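Phosphatidylinositol phosphate phosphatase (Schizosaccharomyces pombe, PDB 1I9Z) removes the 5-phosphate from soluble and lipid inositol phosphates through its magnesium-dependent catalytic domain, and so controls phosphoinositide levels in membrane trafficking and signalling. Local coordinates at residues L54-I65 with G112-C123; V103-V111 with N129-T137. All blocks are in the same frame, centred on the assembly; numbering follows the deposited sequence.

Contact 1 (L54-I65 with G112-C123); sequences LADIYVVGFQEI and GTALMIFCKESC. With CA (calcium ion), chain B.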
loop_
_atom_site.group_PDB
_atom_site.type_symbol
_atom_site.label_atom_id
_atom_site.label_comp_id
_atom_site.label_asym_id
_atom_site.label_seq_id
_atom_site.Cartn_x
_atom_site.Cartn_y
_atom_site.Cartn_z
ATOM N N LEU A 54 -12.452 13.354 3.244
ATOM C CA LEU A 54 -11.046 13.066 3.536
ATOM C C LEU A 54 -11.003 11.664 4.130
ATOM O O LEU A 54 -11.946 11.231 4.841
ATOM C CB LEU A 54 -10.521 14.066 4.559
ATOM C CG LEU A 54 -10.644 15.541 4.157
ATOM C CD1 LEU A 54 -10.426 16.375 5.410
ATOM C CD2 LEU A 54 -9.618 15.897 3.074
ATOM N N ALA A 55 -9.903 10.952 3.892
ATOM C CA ALA A 55 -9.780 9.598 4.407
ATOM C C ALA A 55 -9.478 9.577 5.899
ATOM O O ALA A 55 -9.038 10.580 6.456
ATOM C CB ALA A 55 -8.634 8.851 3.663
ATOM N N ASP A 56 -9.632 8.413 6.504
ATOM C CA ASP A 56 -9.270 8.249 7.916
ATOM C C ASP A 56 -7.752 8.083 8.048
ATOM O O ASP A 56 -7.134 8.547 9.009
ATOM C CB ASP A 56 -9.973 7.022 8.456
ATOM C CG ASP A 56 -11.504 7.221 8.447
ATOM O OD1 ASP A 56 -11.923 8.259 8.981
ATOM O OD2 ASP A 56 -12.245 6.387 7.921
ATOM N N ILE A 57 -7.162 7.417 7.055
ATOM C CA ILE A 57 -5.736 7.123 7.094
ATOM C C ILE A 57 -5.152 7.468 5.737
ATOM O O ILE A 57 -5.722 7.062 4.731
ATOM C CB ILE A 57 -5.510 5.604 7.371
ATOM C CG1 ILE A 57 -6.219 5.229 8.673
ATOM C CG2 ILE A 57 -4.008 5.273 7.486
ATOM C CD1 ILE A 57 -6.138 3.741 9.034
ATOM N N TYR A 58 -4.069 8.269 5.746
ATOM C CA TYR A 58 -3.315 8.564 4.543
ATOM C C TYR A 58 -1.964 7.831 4.613
ATOM O O TYR A 58 -1.179 8.007 5.595
ATOM C CB TYR A 58 -3.034 10.055 4.374
ATOM C CG TYR A 58 -4.209 10.807 3.903
ATOM C CD1 TYR A 58 -5.199 11.162 4.796
ATOM C CD2 TYR A 58 -4.369 11.130 2.534
ATOM C CE1 TYR A 58 -6.359 11.798 4.374
ATOM C CE2 TYR A 58 -5.553 11.814 2.089
ATOM C CZ TYR A 58 -6.536 12.112 3.037
ATOM O OH TYR A 58 -7.743 12.664 2.690
ATOM N N VAL A 59 -1.676 7.020 3.579
ATOM C CA VAL A 59 -0.418 6.270 3.550
ATOM C C VAL A 59 0.316 6.825 2.340
ATOM O O VAL A 59 -0.115 6.685 1.203
ATOM C CB VAL A 59 -0.690 4.699 3.421
ATOM C CG1 VAL A 59 0.691 3.942 3.243
ATOM C CG2 VAL A 59 -1.462 4.204 4.684
ATOM N N VAL A 60 1.442 7.498 2.583
ATOM C CA VAL A 60 2.211 8.134 1.531
ATOM C C VAL A 60 3.618 7.563 1.404
ATOM O O VAL A 60 4.387 7.545 2.379
ATOM C CB VAL A 60 2.335 9.664 1.819
ATOM C CG1 VAL A 60 2.985 10.400 0.612
ATOM C CG2 VAL A 60 0.916 10.265 2.163
ATOM N N GLY A 61 3.950 7.112 0.194
ATOM C CA GLY A 61 5.251 6.581 -0.079
ATOM C C GLY A 61 5.946 7.399 -1.143
ATOM O O GLY A 61 5.363 7.735 -2.217
ATOM N N PHE A 62 7.197 7.750 -0.853
ATOM C CA PHE A 62 8.033 8.497 -1.782
ATOM C C PHE A 62 9.227 7.680 -2.208
ATOM O O PHE A 62 9.736 6.826 -1.400
ATOM C CB PHE A 62 8.622 9.795 -1.115
ATOM C CG PHE A 62 7.585 10.813 -0.796
ATOM C CD1 PHE A 62 7.202 11.036 0.508
ATOM C CD2 PHE A 62 7.004 11.571 -1.810
ATOM C CE1 PHE A 62 6.215 12.054 0.813
ATOM C CE2 PHE A 62 6.007 12.590 -1.516
ATOM C CZ PHE A 62 5.635 12.817 -0.204
ATOM N N GLN A 63 9.636 7.863 -3.480
ATOM C CA GLN A 63 10.896 7.302 -3.960
ATOM C C GLN A 63 11.771 8.476 -4.433
ATOM O O GLN A 63 11.261 9.539 -4.845
ATOM C CB GLN A 63 10.728 6.281 -5.063
ATOM C CG GLN A 63 9.728 5.130 -4.609
ATOM C CD GLN A 63 8.291 5.564 -4.800
ATOM O OE1 GLN A 63 7.982 6.245 -5.790
ATOM N NE2 GLN A 63 7.399 5.138 -3.902
ATOM N N GLU A 64 13.079 8.266 -4.404
ATOM C CA GLU A 64 14.053 9.298 -4.793
ATOM C C GLU A 64 13.912 10.641 -4.071
ATOM O O GLU A 64 13.925 11.721 -4.719
ATOM C CB GLU A 64 14.100 9.528 -6.322
ATOM C CG GLU A 64 14.376 8.202 -7.046
ATOM C CD GLU A 64 14.809 8.392 -8.468
ATOM O OE1 GLU A 64 15.513 9.399 -8.745
ATOM O OE2 GLU A 64 14.557 7.506 -9.293
ATOM N N ILE A 65 13.788 10.604 -2.757
ATOM C CA ILE A 65 13.747 11.872 -1.978
ATOM C C ILE A 65 15.056 12.606 -2.343
ATOM O O ILE A 65 15.129 13.852 -2.410
ATOM C CB ILE A 65 13.620 11.591 -0.467
ATOM C CG1 ILE A 65 12.154 11.228 -0.185
ATOM C CG2 ILE A 65 14.100 12.906 0.394
ATOM C CD1 ILE A 65 11.873 10.831 1.211
ATOM N N GLY A 112 16.600 6.795 -0.399
ATOM C CA GLY A 112 15.631 7.775 -0.852
ATOM C C GLY A 112 14.148 7.359 -0.845
ATOM O O GLY A 112 13.243 8.113 -1.284
ATOM N N THR A 113 13.902 6.165 -0.367
ATOM C CA THR A 113 12.544 5.648 -0.270
ATOM C C THR A 113 12.002 5.922 1.120
ATOM O O THR A 113 12.721 5.647 2.095
ATOM C CB THR A 113 12.568 4.110 -0.555
ATOM O OG1 THR A 113 13.127 3.912 -1.857
ATOM C CG2 THR A 113 11.155 3.524 -0.442
ATOM N N ALA A 114 10.780 6.490 1.222
ATOM C CA ALA A 114 10.215 6.727 2.551
ATOM C C ALA A 114 8.715 6.429 2.596
ATOM O O ALA A 114 7.996 6.549 1.589
ATOM C CB ALA A 114 10.477 8.197 3.001
ATOM N N LEU A 115 8.249 6.053 3.764
ATOM C CA LEU A 115 6.834 5.740 3.972
ATOM C C LEU A 115 6.393 6.533 5.196
ATOM O O LEU A 115 7.077 6.548 6.225
ATOM C CB LEU A 115 6.643 4.208 4.274
ATOM C CG LEU A 115 5.178 3.773 4.417
ATOM C CD1 LEU A 115 4.438 3.938 3.004
ATOM C CD2 LEU A 115 5.140 2.269 4.933
ATOM N N MET A 116 5.284 7.243 5.080
ATOM C CA MET A 116 4.811 7.969 6.239
ATOM C C MET A 116 3.312 7.770 6.303
ATOM O O MET A 116 2.602 7.798 5.249
ATOM C CB MET A 116 5.181 9.466 6.128
ATOM C CG MET A 116 4.699 10.087 4.850
ATOM S SD MET A 116 5.434 11.816 4.604
ATOM C CE MET A 116 7.032 11.522 4.249
ATOM N N ILE A 117 2.807 7.572 7.525
ATOM C CA ILE A 117 1.386 7.292 7.691
ATOM C C ILE A 117 0.751 8.317 8.653
ATOM O O ILE A 117 1.300 8.581 9.746
ATOM C CB ILE A 117 1.213 5.835 8.226
ATOM C CG1 ILE A 117 1.710 4.817 7.159
ATOM C CG2 ILE A 117 -0.338 5.589 8.531
ATOM C CD1 ILE A 117 1.426 3.342 7.542
ATOM N N PHE A 118 -0.334 8.955 8.182
ATOM C CA PHE A 118 -1.082 9.925 8.977
ATOM C C PHE A 118 -2.499 9.419 9.235
ATOM O O PHE A 118 -3.074 8.722 8.388
ATOM C CB PHE A 118 -1.183 11.247 8.240
ATOM C CG PHE A 118 0.135 11.877 7.947
ATOM C CD1 PHE A 118 0.853 11.533 6.797
ATOM C CD2 PHE A 118 0.651 12.846 8.808
ATOM C CE1 PHE A 118 2.069 12.158 6.527
ATOM C CE2 PHE A 118 1.872 13.466 8.522
ATOM C CZ PHE A 118 2.557 13.111 7.394
ATOM N N CYS A 119 -3.091 9.726 10.378
ATOM C CA CYS A 119 -4.495 9.316 10.587
ATOM C C CYS A 119 -5.198 10.452 11.302
ATOM O O CYS A 119 -4.536 11.380 11.850
ATOM C CB CYS A 119 -4.597 8.041 11.433
ATOM S SG CYS A 119 -3.776 8.137 13.047
ATOM N N LYS A 120 -6.526 10.401 11.278
ATOM C CA LYS A 120 -7.296 11.405 12.002
ATOM C C LYS A 120 -6.958 11.202 13.490
ATOM O O LYS A 120 -6.750 10.065 13.932
ATOM C CB LYS A 120 -8.770 11.153 11.795
ATOM C CG LYS A 120 -9.273 11.517 10.429
ATOM C CD LYS A 120 -10.724 10.964 10.278
ATOM C CE LYS A 120 -11.440 11.485 9.020
ATOM N NZ LYS A 120 -12.823 10.805 8.968
ATOM N N GLU A 121 -6.905 12.276 14.260
ATOM C CA GLU A 121 -6.669 12.101 15.713
ATOM C C GLU A 121 -7.689 11.155 16.338
ATOM O O GLU A 121 -7.373 10.368 17.236
ATOM C CB GLU A 121 -6.732 13.459 16.440
ATOM C CG GLU A 121 -5.528 14.300 16.137
ATOM C CD GLU A 121 -5.265 15.443 17.160
ATOM O OE1 GLU A 121 -5.681 15.314 18.330
ATOM O OE2 GLU A 121 -4.608 16.452 16.778
ATOM N N SER A 122 -8.926 11.209 15.837
ATOM C CA SER A 122 -9.986 10.348 16.360
ATOM C C SER A 122 -9.737 8.861 16.134
ATOM O O SER A 122 -10.336 8.030 16.794
ATOM C CB SER A 122 -11.324 10.749 15.745
ATOM O OG SER A 122 -11.281 10.681 14.325
ATOM N N CYS A 123 -8.851 8.505 15.206
ATOM C CA CYS A 123 -8.570 7.091 14.972
ATOM C C CYS A 123 -7.531 6.576 15.951
ATOM O O CYS A 123 -7.396 5.373 16.171
ATOM C CB CYS A 123 -7.984 6.866 13.544
ATOM S SG CYS A 123 -9.156 7.139 12.253
HETATM CA CA CA B . 15.028 9.065 -11.613
HETATM O O HOH W 1 -13.897 12.060 6.513
HETATM O O HOH W 2 15.815 6.974 -11.457
HETATM O O HOH W 3 17.782 9.600 -11.703
HETATM O O HOH W 4 14.970 9.342 -13.802
HETATM O O HOH W 5 12.894 9.583 -11.049
#
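Strands 57-63 and 113-120 are antiparallel neighbours inside the six-stranded sheet of the DNase I-like catalytic domain, and their pairing leads straight to the metal site. Six backbone bonds join three hydrogen-bonded pairs, Tyr-58 with Phe-118, Val-60 with Met-116 and Phe-62 with Ala-114. Val-60 N to Met-116 O, at 2.9 Å and 173°, is nearly straight.

On the face carrying Met-116, the thioether crosses to the ring of Phe-62 as a Met-aromatic contact. SD lies in the ring plane at its edge, 5.2 Å from the centroid, and CE touches Phe-62 CE1 at 3.6 Å. The methionine's CG sits between its backbone N and carbonyl carbon (chi1 54°), against Val-60 CB, and a bend at chi3 swings the methyl to the phenylalanine. Helix 78-94 covers this side, its Trp-84 meeting the Phe-62 ring. Further along, Ile-65 CD1 presses on Ala-114 CB at a tight 3.5 Å. The opposite face is branched aliphatic: Ile-57 CG2 meets Ile-117 CG2, and Val-59 CG1 meets Leu-115 CD1 at 3.8 Å.

At one end, the extended Lys-120 chain brings NZ to Asp-56 OD1, a 2.7 Å salt bridge that meets the oxygen nearly along its C-O bond; a water links the same NZ to Leu-54 O. Asp-56 OD2 is taken by Lys-26 N, so both carboxylate oxygens are held. At the other end Ile-65 N binds Gly-112 O on a lone pair, and Glu-64 extends to the calcium ion, with OE2 at 2.8 Å. Asn-33 also bonds this carboxylate, which probably helps orient it. A central strand delivering a metal-binding glutamate from its C-terminal end is characteristic of the DNase I-like phosphatase fold.

Contact 2 (V103-V111 with N129-T137); sequences VQLRSGQLV and NVEGTVKKT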
loop_
_atom_site.group_PDB
_atom_site.type_symbol
_atom_site.label_atom_id
_atom_site.label_comp_id
_atom_site.label_asym_id
_atom_site.label_seq_id
_atom_site.Cartn_x
_atom_site.Cartn_y
_atom_site.Cartn_z
ATOM N N VAL A 103 -2.514 13.438 12.546
ATOM C CA VAL A 103 -1.240 13.322 13.188
ATOM C C VAL A 103 -0.440 12.271 12.401
ATOM O O VAL A 103 -1.029 11.367 11.773
ATOM C CB VAL A 103 -1.352 12.822 14.633
ATOM C CG1 VAL A 103 -2.062 13.890 15.502
ATOM C CG2 VAL A 103 -2.074 11.510 14.672
ATOM N N GLN A 104 0.889 12.403 12.454
ATOM C CA GLN A 104 1.750 11.399 11.802
ATOM C C GLN A 104 1.945 10.290 12.819
ATOM O O GLN A 104 2.462 10.485 13.941
ATOM C CB GLN A 104 3.099 12.011 11.417
ATOM C CG GLN A 104 4.187 10.973 11.009
ATOM C CD GLN A 104 5.442 11.687 10.601
ATOM O OE1 GLN A 104 5.363 12.712 9.913
ATOM N NE2 GLN A 104 6.616 11.183 11.040
ATOM N N LEU A 105 1.532 9.111 12.437
ATOM C CA LEU A 105 1.679 7.959 13.289
ATOM C C LEU A 105 3.147 7.560 13.325
ATOM O O LEU A 105 3.767 7.330 14.413
ATOM C CB LEU A 105 0.840 6.815 12.712
ATOM C CG LEU A 105 0.652 5.555 13.503
ATOM C CD1 LEU A 105 -0.200 5.905 14.759
ATOM C CD2 LEU A 105 -0.072 4.478 12.612
ATOM N N ARG A 106 3.726 7.416 12.137
ATOM C CA ARG A 106 5.115 6.967 12.033
ATOM C C ARG A 106 5.626 7.120 10.595
ATOM O O ARG A 106 4.805 7.172 9.662
ATOM C CB ARG A 106 5.243 5.453 12.385
ATOM C CG ARG A 106 6.792 5.167 12.587
ATOM C CD ARG A 106 7.641 3.840 12.353
ATOM N NE ARG A 106 7.407 2.979 13.448
ATOM C CZ ARG A 106 8.077 1.984 14.049
ATOM N NH1 ARG A 106 9.303 1.415 13.834
ATOM N NH2 ARG A 106 7.335 1.502 15.025
ATOM N N SER A 107 6.941 7.197 10.429
ATOM C CA SER A 107 7.560 7.246 9.118
ATOM C C SER A 107 8.803 6.383 9.183
ATOM O O SER A 107 9.371 6.110 10.251
ATOM C CB SER A 107 7.934 8.664 8.610
ATOM O OG SER A 107 9.072 9.147 9.299
ATOM N N GLY A 108 9.244 5.964 8.017
ATOM C CA GLY A 108 10.425 5.120 7.909
ATOM C C GLY A 108 11.153 5.534 6.632
ATOM O O GLY A 108 10.521 6.120 5.710
ATOM N N GLN A 109 12.427 5.158 6.526
ATOM C CA GLN A 109 13.192 5.535 5.342
ATOM C C GLN A 109 14.301 4.574 5.033
ATOM O O GLN A 109 14.933 4.041 5.974
ATOM C CB GLN A 109 13.729 6.975 5.567
ATOM C CG GLN A 109 14.667 7.439 4.483
ATOM C CD GLN A 109 14.915 8.948 4.584
ATOM O OE1 GLN A 109 14.867 9.503 5.685
ATOM N NE2 GLN A 109 15.179 9.608 3.431
ATOM N N LEU A 110 14.503 4.301 3.734
ATOM C CA LEU A 110 15.638 3.453 3.261
ATOM C C LEU A 110 16.223 4.224 2.090
ATOM O O LEU A 110 15.662 4.277 0.976
ATOM C CB LEU A 110 15.205 2.042 2.822
ATOM C CG LEU A 110 16.439 1.226 2.389
ATOM C CD1 LEU A 110 17.351 0.967 3.573
ATOM C CD2 LEU A 110 15.927 -0.097 1.700
ATOM N N VAL A 111 17.360 4.883 2.360
ATOM C CA VAL A 111 17.988 5.758 1.408
ATOM C C VAL A 111 16.946 6.791 0.888
ATOM O O VAL A 111 16.470 7.577 1.659
ATOM C CB VAL A 111 18.623 5.062 0.239
ATOM C CG1 VAL A 111 19.415 6.106 -0.593
ATOM C CG2 VAL A 111 19.577 3.923 0.771
ATOM N N ASN A 129 0.080 -1.497 18.404
ATOM C CA ASN A 129 1.147 -2.370 17.899
ATOM C C ASN A 129 1.758 -1.898 16.559
ATOM O O ASN A 129 2.015 -2.713 15.619
ATOM C CB ASN A 129 0.601 -3.796 17.749
ATOM C CG ASN A 129 -0.145 -4.261 19.015
ATOM O OD1 ASN A 129 0.389 -4.118 20.108
ATOM N ND2 ASN A 129 -1.383 -4.792 18.862
ATOM N N VAL A 130 2.026 -0.594 16.476
ATOM C CA VAL A 130 2.637 -0.057 15.294
ATOM C C VAL A 130 4.107 -0.498 15.251
ATOM O O VAL A 130 4.863 -0.286 16.228
ATOM C CB VAL A 130 2.603 1.483 15.296
ATOM C CG1 VAL A 130 3.250 1.991 14.058
ATOM C CG2 VAL A 130 1.155 2.032 15.437
ATOM N N GLU A 131 4.527 -1.096 14.118
ATOM C CA GLU A 131 5.890 -1.546 13.944
ATOM C C GLU A 131 6.395 -1.151 12.590
ATOM O O GLU A 131 5.591 -0.996 11.647
ATOM C CB GLU A 131 6.003 -3.070 14.104
ATOM C CG GLU A 131 5.494 -3.496 15.514
ATOM C CD GLU A 131 5.408 -5.017 15.725
ATOM O OE1 GLU A 131 5.723 -5.775 14.816
ATOM O OE2 GLU A 131 4.983 -5.442 16.809
ATOM N N GLY A 132 7.703 -0.950 12.473
ATOM C CA GLY A 132 8.216 -0.609 11.156
ATOM C C GLY A 132 9.507 -1.325 10.872
ATOM O O GLY A 132 10.213 -1.749 11.819
ATOM N N THR A 133 9.822 -1.474 9.579
ATOM C CA THR A 133 11.105 -2.064 9.224
ATOM C C THR A 133 11.474 -1.701 7.775
ATOM O O THR A 133 10.705 -1.010 7.069
ATOM C CB THR A 133 11.082 -3.602 9.428
ATOM O OG1 THR A 133 12.421 -4.116 9.340
ATOM C CG2 THR A 133 10.190 -4.269 8.373
ATOM N N VAL A 134 12.661 -2.086 7.337
ATOM C CA VAL A 134 13.051 -1.769 5.961
ATOM C C VAL A 134 13.816 -2.979 5.449
ATOM O O VAL A 134 14.278 -3.805 6.261
ATOM C CB VAL A 134 14.052 -0.553 5.899
ATOM C CG1 VAL A 134 13.367 0.683 6.481
ATOM C CG2 VAL A 134 15.421 -0.909 6.603
ATOM N N LYS A 135 13.974 -3.064 4.134
ATOM C CA LYS A 135 14.806 -4.145 3.584
ATOM C C LYS A 135 15.390 -3.678 2.265
ATOM O O LYS A 135 14.643 -3.301 1.316
ATOM C CB LYS A 135 13.986 -5.427 3.345
ATOM C CG LYS A 135 14.838 -6.568 2.686
ATOM C CD LYS A 135 15.861 -7.119 3.651
ATOM C CE LYS A 135 16.717 -8.206 2.945
ATOM N NZ LYS A 135 17.803 -8.778 3.857
ATOM N N LYS A 136 16.718 -3.685 2.174
ATOM C CA LYS A 136 17.350 -3.316 0.922
ATOM C C LYS A 136 17.302 -4.517 -0.024
ATOM O O LYS A 136 17.230 -5.712 0.387
ATOM C CB LYS A 136 18.824 -2.866 1.158
ATOM C CG LYS A 136 19.763 -3.987 1.514
ATOM C CD LYS A 136 21.129 -3.452 2.055
ATOM C CE LYS A 136 21.934 -2.672 0.981
ATOM N NZ LYS A 136 22.367 -3.511 -0.236
ATOM N N THR A 137 17.350 -4.216 -1.316
ATOM C CA THR A 137 17.343 -5.252 -2.336
ATOM C C THR A 137 18.813 -5.614 -2.532
ATOM O O THR A 137 19.739 -4.775 -2.283
ATOM C CB THR A 137 16.903 -4.696 -3.684
ATOM O OG1 THR A 137 17.907 -3.764 -4.135
ATOM C CG2 THR A 137 15.635 -3.940 -3.570
#
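Leu-105 and Val-130 meet tip to tip, CD2 against CG2 at 3.9 Å, where strands 103-110 and 129-136 run side by side without pairing. Their directions differ by only 12°, but the axes stay 7.2 Å apart at their closest, so side chains span the gap.

Arg-106 makes the broadest crossing. Its CG lies opposite the backbone N (chi1 -166°), carrying the chain across, and a bend at chi3 (-78°) lays the guanidinium over the backbone of Glu-131 and Gly-132. One face of the group takes Gly-132 N, 3.1 Å above the plane and toward its rim, with Glu-131 C beside it. Arg-106 NH1 comes within 3.2 Å of Gly-132 N, two donors in packing contact rather than a bond; a CB on Gly-132 would leave no room for it. With an alanine in place of Arg-106, the peptide between Glu-131 and Gly-132 would probably lose its flat cover and a gap would open between the strands.

Leu-110 fills the far end. CD1 crosses Val-134 CG2 at 4.1 Å, while CD2 rests on Lys-135 O at 3.5 Å and on Lys-136 CA. Val-134 turns its other methyl, CG1, to Gln-109 O. The Glu-131 carboxylate leaves this interface for a salt bridge with Arg-194. Here the edge strands of the two sheets meet at the rim of the beta-sandwich of the DNase I-like fold, joined by side chains packed on each other and on the facing backbone.

Strand 113-120 ties the two contacts together: it pairs with 57-63 in contact 1 and, on its other edge, with 103-110 of contact 2. The centres lie about 11 Å apart, and Ile-117 O to Leu-105 N (2.8 Å) and Leu-115 O to Gly-108 N (2.9 Å) are probable hydrogen bonds between them. The chain runs from edge strand 103-110 back through 113-120, then crosses to 129-136 on the edge of the second sheet. Contact 1 therefore lies within one sheet, and contact 2 bridges both. Contact 1 also reaches the active site, where the Glu-64 side chain is about 6 Å from the bound inositol bisphosphate; contact 2 is a surface contact.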